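Local coordinates for probable transcriptional regulator, TetR family protein (PDB 3BJB) that probably binds cis-regulatory DNA through an N-terminal helix-turn-helix motif and acts as a transcription factor, at residues Ala72-Val75 with Asp76-Arg80; Val102-Arg105 with Ala106-Leu110; Asp159-Ala162 with Leu163-Val167; Gln175-Asn179 with Gly180-Ile184. One frame throughout, in Å; residues are numbered along the deposited sequence.

Contact 1: Ala72-Val75 with Asp76-Arg80; sequences AVMV and DQIDR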
# COMPACT_ATOMS: atom_id res chain seq x y z
N ALA B 72 10.77 1.66 12.63
CA ALA B 72 11.73 0.90 13.43
C ALA B 72 11.10 -0.37 14.00
O ALA B 72 11.79 -1.37 14.15
CB ALA B 72 12.32 1.76 14.55
N VAL B 73 9.81 -0.33 14.36
CA VAL B 73 9.13 -1.54 14.87
C VAL B 73 9.08 -2.57 13.75
O VAL B 73 9.44 -3.71 13.97
CB VAL B 73 7.71 -1.28 15.45
CG1 VAL B 73 6.90 -2.56 15.49
CG2 VAL B 73 7.78 -0.71 16.85
N MSE B 74 8.65 -2.15 12.56
CA MSE B 74 8.66 -2.98 11.36
C MSE B 74 10.03 -3.65 11.05
O MSE B 74 10.12 -4.84 10.81
CB MSE B 74 8.18 -2.14 10.19
CG MSE B 74 8.32 -2.79 8.85
SE MSE B 74 6.71 -3.70 8.26
CE MSE B 74 6.71 -5.21 9.49
N VAL B 75 11.10 -2.85 11.06
CA VAL B 75 12.47 -3.33 10.83
C VAL B 75 12.87 -4.41 11.84
O VAL B 75 13.43 -5.47 11.45
CB VAL B 75 13.48 -2.15 10.84
CG1 VAL B 75 14.91 -2.61 11.06
CG2 VAL B 75 13.35 -1.35 9.56
N ASP B 76 12.58 -4.16 13.12
CA ASP B 76 12.76 -5.17 14.18
C ASP B 76 11.94 -6.44 13.91
O ASP B 76 12.41 -7.55 14.18
CB ASP B 76 12.39 -4.58 15.55
CG ASP B 76 12.42 -5.63 16.68
OD1 ASP B 76 13.53 -6.11 17.05
OD2 ASP B 76 11.33 -5.95 17.19
N GLN B 77 10.75 -6.28 13.35
CA GLN B 77 9.84 -7.40 13.15
C GLN B 77 10.15 -8.20 11.90
O GLN B 77 9.84 -9.38 11.81
CB GLN B 77 8.39 -6.91 13.11
CG GLN B 77 7.92 -6.52 14.49
CD GLN B 77 7.40 -7.71 15.22
OE1 GLN B 77 6.52 -8.43 14.71
NE2 GLN B 77 7.94 -7.96 16.42
N ILE B 78 10.75 -7.53 10.94
CA ILE B 78 11.27 -8.16 9.76
C ILE B 78 12.55 -8.90 10.15
O ILE B 78 12.78 -10.01 9.69
CB ILE B 78 11.51 -7.15 8.62
CG1 ILE B 78 10.18 -6.83 7.93
CG2 ILE B 78 12.55 -7.69 7.61
CD1 ILE B 78 10.24 -5.57 7.04
N ASP B 79 13.36 -8.29 11.01
CA ASP B 79 14.59 -8.94 11.47
C ASP B 79 14.24 -10.21 12.23
O ASP B 79 14.94 -11.21 12.10
CB ASP B 79 15.43 -8.02 12.36
CG ASP B 79 16.13 -6.89 11.59
OD1 ASP B 79 16.23 -6.94 10.33
OD2 ASP B 79 16.60 -5.93 12.26
N ARG B 80 13.16 -10.15 13.01
CA ARG B 80 12.77 -11.23 13.92
C ARG B 80 12.23 -12.44 13.17
O ARG B 80 12.40 -13.56 13.62
CB ARG B 80 11.70 -10.76 14.89
CG ARG B 80 11.89 -11.20 16.34
CD ARG B 80 12.29 -10.00 17.22
NE ARG B 80 11.99 -10.19 18.65
CZ ARG B 80 10.86 -9.84 19.26
NH1 ARG B 80 9.87 -9.25 18.59
NH2 ARG B 80 10.71 -10.07 20.56
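Met74 O is held by two amides of the following turn. Ile78 N gives Met74 O a bond of 2.8 Å that lies nearly along the C=O axis, and Gln77 N adds a weak one to the same oxygen at 3.0 Å. Gln77 N also reaches Val73 O at 3.0 Å, so this single N-H is divided between two acceptors. The selenomethionine side chain of Met74 leaves with CG anti to the backbone N (chi1 171°) and then bends twice. Its CG comes to 3.8 Å from Ile78 CD1, and the two chains cross at an angle, with SE near CD1 and CE near CG1 of Ile78. These turns belong to helix 66-86, which in the TetR fold leads from the DNA-binding domain into the C-terminal domain. An alanine in place of Ile78 would remove CD1 and is likely to leave the bent Met74 chain freer to turn, with a gap toward Ala141 and Ile145 of helix 134-150. Val75 and Asp79 point the same way on another side of the helix, with Val75 CG1 3.9 Å from Asp79 OD2. Gln77 CG lies 3.2 Å from Val73 O, and Gln77 OE1 continues to a weak hydrogen bond with Arg113.

Contact 2: Val102-Arg105 with Ala106-Leu110; sequences VLVR and ATRGL. With SO4 (sulfate ion), chain N.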
# COMPACT_ATOMS: atom_id res chain seq x y z
N VAL B 102 8.61 -17.73 2.41
CA VAL B 102 8.86 -16.65 3.35
C VAL B 102 7.68 -15.68 3.38
O VAL B 102 7.28 -15.19 4.46
CB VAL B 102 10.22 -15.88 3.07
CG1 VAL B 102 11.29 -16.80 2.63
CG2 VAL B 102 10.05 -14.76 2.06
N LEU B 103 7.12 -15.42 2.20
CA LEU B 103 6.05 -14.47 2.05
C LEU B 103 4.82 -15.00 2.78
O LEU B 103 4.19 -14.25 3.52
CB LEU B 103 5.78 -14.18 0.56
CG LEU B 103 6.24 -12.81 -0.02
CD1 LEU B 103 7.50 -12.23 0.63
CD2 LEU B 103 6.42 -12.89 -1.53
N VAL B 104 4.56 -16.31 2.62
CA VAL B 104 3.46 -17.00 3.31
C VAL B 104 3.62 -16.91 4.84
O VAL B 104 2.66 -16.61 5.56
CB VAL B 104 3.35 -18.50 2.87
CG1 VAL B 104 2.44 -19.31 3.79
CG2 VAL B 104 2.88 -18.61 1.42
N ARG B 105 4.83 -17.18 5.32
CA ARG B 105 5.16 -16.99 6.71
C ARG B 105 4.93 -15.57 7.23
O ARG B 105 4.36 -15.41 8.30
CB ARG B 105 6.63 -17.34 6.94
CG ARG B 105 7.05 -17.29 8.39
CD ARG B 105 6.47 -18.46 9.13
NE ARG B 105 7.24 -19.67 8.84
CZ ARG B 105 8.41 -19.98 9.41
NH1 ARG B 105 8.97 -19.16 10.31
NH2 ARG B 105 9.01 -21.10 9.07
N ALA B 106 5.38 -14.56 6.50
CA ALA B 106 5.19 -13.17 6.92
C ALA B 106 3.70 -12.76 6.89
O ALA B 106 3.18 -12.17 7.86
CB ALA B 106 6.02 -12.26 6.07
N THR B 107 3.02 -13.08 5.79
CA THR B 107 1.61 -12.78 5.64
C THR B 107 0.86 -13.34 6.85
O THR B 107 0.02 -12.64 7.46
CB THR B 107 1.04 -13.43 4.37
OG1 THR B 107 1.83 -13.07 3.21
CG2 THR B 107 -0.38 -13.00 4.16
N ARG B 108 1.19 -14.58 7.21
CA ARG B 108 0.49 -15.23 8.28
C ARG B 108 0.72 -14.56 9.61
O ARG B 108 -0.24 -14.20 10.27
CB ARG B 108 0.78 -16.72 8.31
CG ARG B 108 -0.12 -17.47 7.34
CD ARG B 108 0.36 -18.88 7.21
NE ARG B 108 -0.31 -19.53 6.09
CZ ARG B 108 -0.05 -20.75 5.67
NH1 ARG B 108 -0.75 -21.24 4.67
NH2 ARG B 108 0.87 -21.46 6.28
N GLY B 109 1.97 -14.32 9.96
CA GLY B 109 2.30 -13.62 11.20
C GLY B 109 1.87 -12.17 11.31
O GLY B 109 1.60 -11.70 12.40
N LEU B 110 1.79 -11.46 10.19
CA LEU B 110 1.16 -10.14 10.13
C LEU B 110 -0.35 -10.19 10.34
O LEU B 110 -0.90 -9.42 11.15
CB LEU B 110 1.41 -9.48 8.77
CG LEU B 110 2.31 -8.24 8.62
CD1 LEU B 110 3.58 -8.31 9.43
CD2 LEU B 110 2.68 -8.14 7.16
S SO4 N . 0.26 -24.83 4.14
O1 SO4 N . -0.64 -23.78 4.60
O2 SO4 N . -0.47 -26.09 4.08
O3 SO4 N . 0.76 -24.48 2.80
O4 SO4 N . 1.35 -24.96 5.11
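Thr107 grips Leu103 O twice, and this is the close-packed side of the turn. The backbone N of Thr107 approaches Leu103 O nearly head-on at 2.8 Å, whereas Thr107 OG1, 2.7 Å from the same oxygen, comes in from above the carbonyl plane. The hydroxyl gets there because chi1 of -53° sets OG1 beside the backbone N of Thr107, turned back toward the preceding turn. Trp170 NE1 of helix 157-179 is a further hydrogen-bond partner of OG1, and Leu103 itself is buried against Leu166, Ile191 and Cys195. Helix 95-111 belongs to the all-helical TetR C-terminal domain and packs here against helices 157-179 and 184-198. A valine in place of Thr107 would lack OG1 and would probably leave the indole N-H of Trp170 without its acceptor. The other flank is looser. There the exposed Arg108 extends from CG to NE alongside Val104, whose CG1 sits 3.4 Å above the centre of the guanidinium plane. At the edge of that plane a sulfate, probably from the crystallisation liquor, accepts at O1 a bond from Arg108 NH1, its 2.5 Å unusually short and of doubtful exactness, and a weak one from NH2. Glu188 forms a salt bridge with the same NH1.

Contact 3: Asp159-Ala162 with Leu163-Val167; sequences DLTA and LRLLV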
# COMPACT_ATOMS: atom_id res chain seq x y z
N ASP B 159 17.04 -9.79 -11.10
CA ASP B 159 16.65 -10.40 -9.83
C ASP B 159 16.20 -9.38 -8.78
O ASP B 159 15.17 -9.57 -8.16
CB ASP B 159 17.83 -11.12 -9.20
CG ASP B 159 18.25 -12.36 -9.96
OD1 ASP B 159 17.35 -13.06 -10.50
OD2 ASP B 159 19.48 -12.64 -9.99
N LEU B 160 17.01 -8.35 -8.55
CA LEU B 160 16.70 -7.33 -7.55
C LEU B 160 15.40 -6.62 -7.91
O LEU B 160 14.50 -6.42 -7.07
CB LEU B 160 17.84 -6.30 -7.50
CG LEU B 160 19.03 -6.41 -6.52
CD1 LEU B 160 18.88 -7.60 -5.60
CD2 LEU B 160 20.41 -6.38 -7.21
N THR B 161 15.31 -6.27 -9.18
CA THR B 161 14.13 -5.64 -9.76
C THR B 161 12.92 -6.52 -9.50
O THR B 161 11.97 -6.07 -8.85
CB THR B 161 14.37 -5.33 -11.28
OG1 THR B 161 15.35 -4.29 -11.39
CG2 THR B 161 13.11 -4.89 -11.99
N ALA B 162 12.98 -7.77 -9.95
CA ALA B 162 11.88 -8.75 -9.73
C ALA B 162 11.41 -8.78 -8.28
O ALA B 162 10.22 -8.70 -8.00
CB ALA B 162 12.28 -10.14 -10.20
N LEU B 163 12.35 -8.86 -7.35
CA LEU B 163 12.03 -8.88 -5.93
C LEU B 163 11.54 -7.55 -5.40
O LEU B 163 10.93 -7.51 -4.35
CB LEU B 163 13.23 -9.36 -5.12
CG LEU B 163 13.63 -10.80 -5.40
CD1 LEU B 163 15.05 -11.05 -4.92
CD2 LEU B 163 12.64 -11.79 -4.76
N ARG B 164 11.82 -6.45 -6.08
CA ARG B 164 11.34 -5.16 -5.61
C ARG B 164 9.88 -5.08 -6.04
O ARG B 164 9.02 -4.71 -5.25
CB ARG B 164 12.18 -4.01 -6.18
CG ARG B 164 12.20 -2.73 -5.28
CD ARG B 164 12.61 -1.43 -6.02
NE ARG B 164 13.46 -1.76 -7.15
CZ ARG B 164 13.09 -1.60 -8.41
NH1 ARG B 164 11.91 -1.07 -8.68
NH2 ARG B 164 13.90 -1.96 -9.40
N LEU B 165 9.61 -5.49 -7.28
CA LEU B 165 8.23 -5.69 -7.75
C LEU B 165 7.38 -6.65 -6.86
O LEU B 165 6.20 -6.39 -6.62
CB LEU B 165 8.23 -6.15 -9.20
CG LEU B 165 8.80 -5.19 -10.26
CD1 LEU B 165 8.77 -5.83 -11.66
CD2 LEU B 165 8.06 -3.88 -10.31
N LEU B 166 7.98 -7.75 -6.39
CA LEU B 166 7.25 -8.67 -5.52
C LEU B 166 6.87 -8.01 -4.19
O LEU B 166 5.67 -7.90 -3.91
CB LEU B 166 8.01 -9.98 -5.32
CG LEU B 166 7.33 -11.17 -4.64
CD1 LEU B 166 6.03 -11.60 -5.30
CD2 LEU B 166 8.29 -12.37 -4.52
N VAL B 167 7.83 -7.54 -3.39
CA VAL B 167 7.44 -7.00 -2.06
C VAL B 167 6.48 -5.84 -2.21
O VAL B 167 5.69 -5.55 -1.31
CB VAL B 167 8.62 -6.64 -1.07
CG1 VAL B 167 9.87 -7.44 -1.34
CG2 VAL B 167 8.92 -5.15 -1.04
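Thr161 and Arg164 cross at an angle on the side of helix 157-179 that faces the second subunit. The arginine sets off on the far side of CB from its own amide nitrogen (chi1 -153°), runs on extended and then bends at chi3, which swings its guanidinium back over the preceding turn. Arg164 NH2 ends 3.4 Å from Thr161 OG1 and 3.7 Å from Thr161 CA, so it lies across the root of the threonine as well as its hydroxyl. Neither polar end finds its main partner here: Thr161 OG1 hydrogen-bonds to Glu157 O one turn earlier, while Arg164 NH1 makes a salt bridge to Asp190 of the second subunit. In the backbone of the same turn Thr161 O receives two amides in quite different ways. Leu165 N comes almost straight on to Thr161 O at 2.9 Å, and Arg164 N, 2.8 Å from that oxygen, stands well above the carbonyl plane. The leucines take other directions. Leu163 carries CG beside its own backbone N, 3.4 Å from Asp159 O, and faces Leu147 and Leu199. Leu166 turns into the domain toward Met146, Ala194 and Leu103, and Leu165 packs on Leu198 and on Asp190 of the other chain. Such a division, with Leu163 and Leu166 turned into the domain and Thr161, Arg164 and Leu165 meeting the partner chain, fits the TetR dimer interface, commonly a four-helix bundle of two helices per subunit.

Contact 4: Gln175-Asn179 with Gly180-Ile184; sequences QSCLN and GRVSI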
# COMPACT_ATOMS: atom_id res chain seq x y z
N GLN B 175 -2.33 -5.18 2.62
CA GLN B 175 -3.08 -3.99 2.95
C GLN B 175 -4.54 -4.30 2.63
O GLN B 175 -5.45 -4.06 3.43
CB GLN B 175 -2.57 -2.84 2.08
CG GLN B 175 -2.41 -1.47 2.78
CD GLN B 175 -1.45 -0.51 2.00
OE1 GLN B 175 -0.96 -0.86 0.92
NE2 GLN B 175 -1.21 0.69 2.56
N SER B 176 -4.70 -4.88 1.45
CA SER B 176 -5.98 -5.29 0.92
C SER B 176 -6.72 -6.31 1.80
O SER B 176 -7.93 -6.18 2.05
CB SER B 176 -5.75 -5.80 -0.48
OG SER B 176 -6.90 -6.45 -0.91
N CYS B 177 -5.96 -7.29 2.25
CA CYS B 177 -6.38 -8.28 3.23
C CYS B 177 -6.80 -7.70 4.58
O CYS B 177 -7.85 -8.05 5.11
CB CYS B 177 -5.22 -9.26 3.43
SG CYS B 177 -5.77 -10.90 3.90
N LEU B 178 -5.98 -6.82 5.15
CA LEU B 178 -6.36 -6.14 6.37
C LEU B 178 -7.67 -5.37 6.20
O LEU B 178 -8.53 -5.38 7.06
CB LEU B 178 -5.24 -5.23 6.77
CG LEU B 178 -4.19 -5.65 7.83
CD1 LEU B 178 -4.34 -7.06 8.40
CD2 LEU B 178 -2.78 -5.36 7.30
N ASN B 179 -7.87 -4.76 5.04
CA ASN B 179 -9.10 -4.00 4.79
C ASN B 179 -10.34 -4.81 4.47
O ASN B 179 -11.45 -4.28 4.53
CB ASN B 179 -8.89 -3.03 3.67
CG ASN B 179 -7.96 -1.93 4.05
OD1 ASN B 179 -7.90 -1.49 5.24
ND2 ASN B 179 -7.25 -1.41 3.03
N GLY B 180 -10.15 -6.07 4.11
CA GLY B 180 -11.24 -7.04 4.03
C GLY B 180 -11.75 -7.19 2.61
O GLY B 180 -12.87 -7.68 2.41
N ARG B 181 -10.90 -6.77 1.66
CA ARG B 181 -11.12 -6.82 0.23
C ARG B 181 -10.81 -8.16 -0.37
O ARG B 181 -11.44 -8.55 -1.33
CB ARG B 181 -10.28 -5.75 -0.51
CG ARG B 181 -10.85 -4.29 -0.39
CD ARG B 181 -10.37 -3.35 -1.49
NE ARG B 181 -9.02 -3.75 -1.85
CZ ARG B 181 -8.08 -3.00 -2.40
NH1 ARG B 181 -6.87 -3.56 -2.64
NH2 ARG B 181 -8.31 -1.72 -2.71
N VAL B 182 -9.81 -8.86 0.16
CA VAL B 182 -9.53 -10.21 -0.28
C VAL B 182 -9.60 -11.12 0.95
O VAL B 182 -9.34 -10.67 2.07
CB VAL B 182 -8.18 -10.29 -1.01
CG1 VAL B 182 -7.00 -10.20 -0.04
CG2 VAL B 182 -8.09 -11.55 -1.87
N SER B 183 -10.01 -12.37 0.78
CA SER B 183 -9.93 -13.34 1.88
C SER B 183 -8.48 -13.79 2.04
O SER B 183 -7.62 -13.45 1.22
CB SER B 183 -10.80 -14.54 1.63
OG SER B 183 -10.20 -15.33 0.65
N ILE B 184 -8.17 -14.55 3.09
CA ILE B 184 -6.77 -14.84 3.29
C ILE B 184 -6.23 -15.94 2.36
O ILE B 184 -5.13 -15.81 1.83
CB ILE B 184 -6.24 -14.87 4.79
CG1 ILE B 184 -5.62 -16.18 5.14
CG2 ILE B 184 -7.16 -14.31 5.87
CD1 ILE B 184 -4.19 -16.00 5.24
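Ser176 and Arg181 meet where helix 157-179 closes in a Schellman motif. Arg181 N reaches back to Ser176 O at 3.1 Å, and Gly180 N makes a weak bond to Cys177 O. Gly180 has the positive phi of the motif (97°), at which a CB would be jammed against Asn179 O. The chain can then turn sharply toward helix 184-198, whose N-cap is Ser183, its OG weakly bonded to Asp186 N.

The side chain of Arg181 starts back over the turn it has just closed. Its CB lies 3.5 Å from both Ser176 OG and Ser176 O. CG and CD carry the chain on, and a bend at chi3 (-32°) brings the end round to the serine again. Arg181 NE passes 3.6 Å from Ser176 OG, but its charged partner is Asp139 of the second subunit, with which it forms a salt bridge. Beyond CZ, Arg181 NH1 settles 3.3 Å from Ser176 CB, close to the methylene as well as the hydroxyl. The arginine thus meets the serine at CB and again at its end, while Asp139 ties it to the partner chain. Asn179 joins the same interface, its ND2 bonding to Ser125 O of the second subunit. On the inner side of the turn Val182 folds CG1 between its backbone N and carbonyl carbon, over Cys177 CA. Cys177 SG extends beyond it to lie 4.1 Å from Ile184 CB.

The four contacts follow one another along a single all-helical chain. Contact 1 lies nearest in sequence to the predicted helix-turn-helix motif, and its centre is about 13 Å from that of contact 2 on the next helix, though the two do not touch. Contact 2 does meet contact 3: Leu103 CD2 lies 3.6 Å from Leu166 CD2, joining helix 95-111 to helix 157-179. Contacts 3 and 4 share helix 157-179, about 22 Å apart between centres, and both reach the second subunit, so they mark two separate places along the dimer interface. Among the four, contact 2 carries the sulfate, on its solvent side; contact 4 comes within about 5 Å of contact 2 at the nearest atoms, without touching.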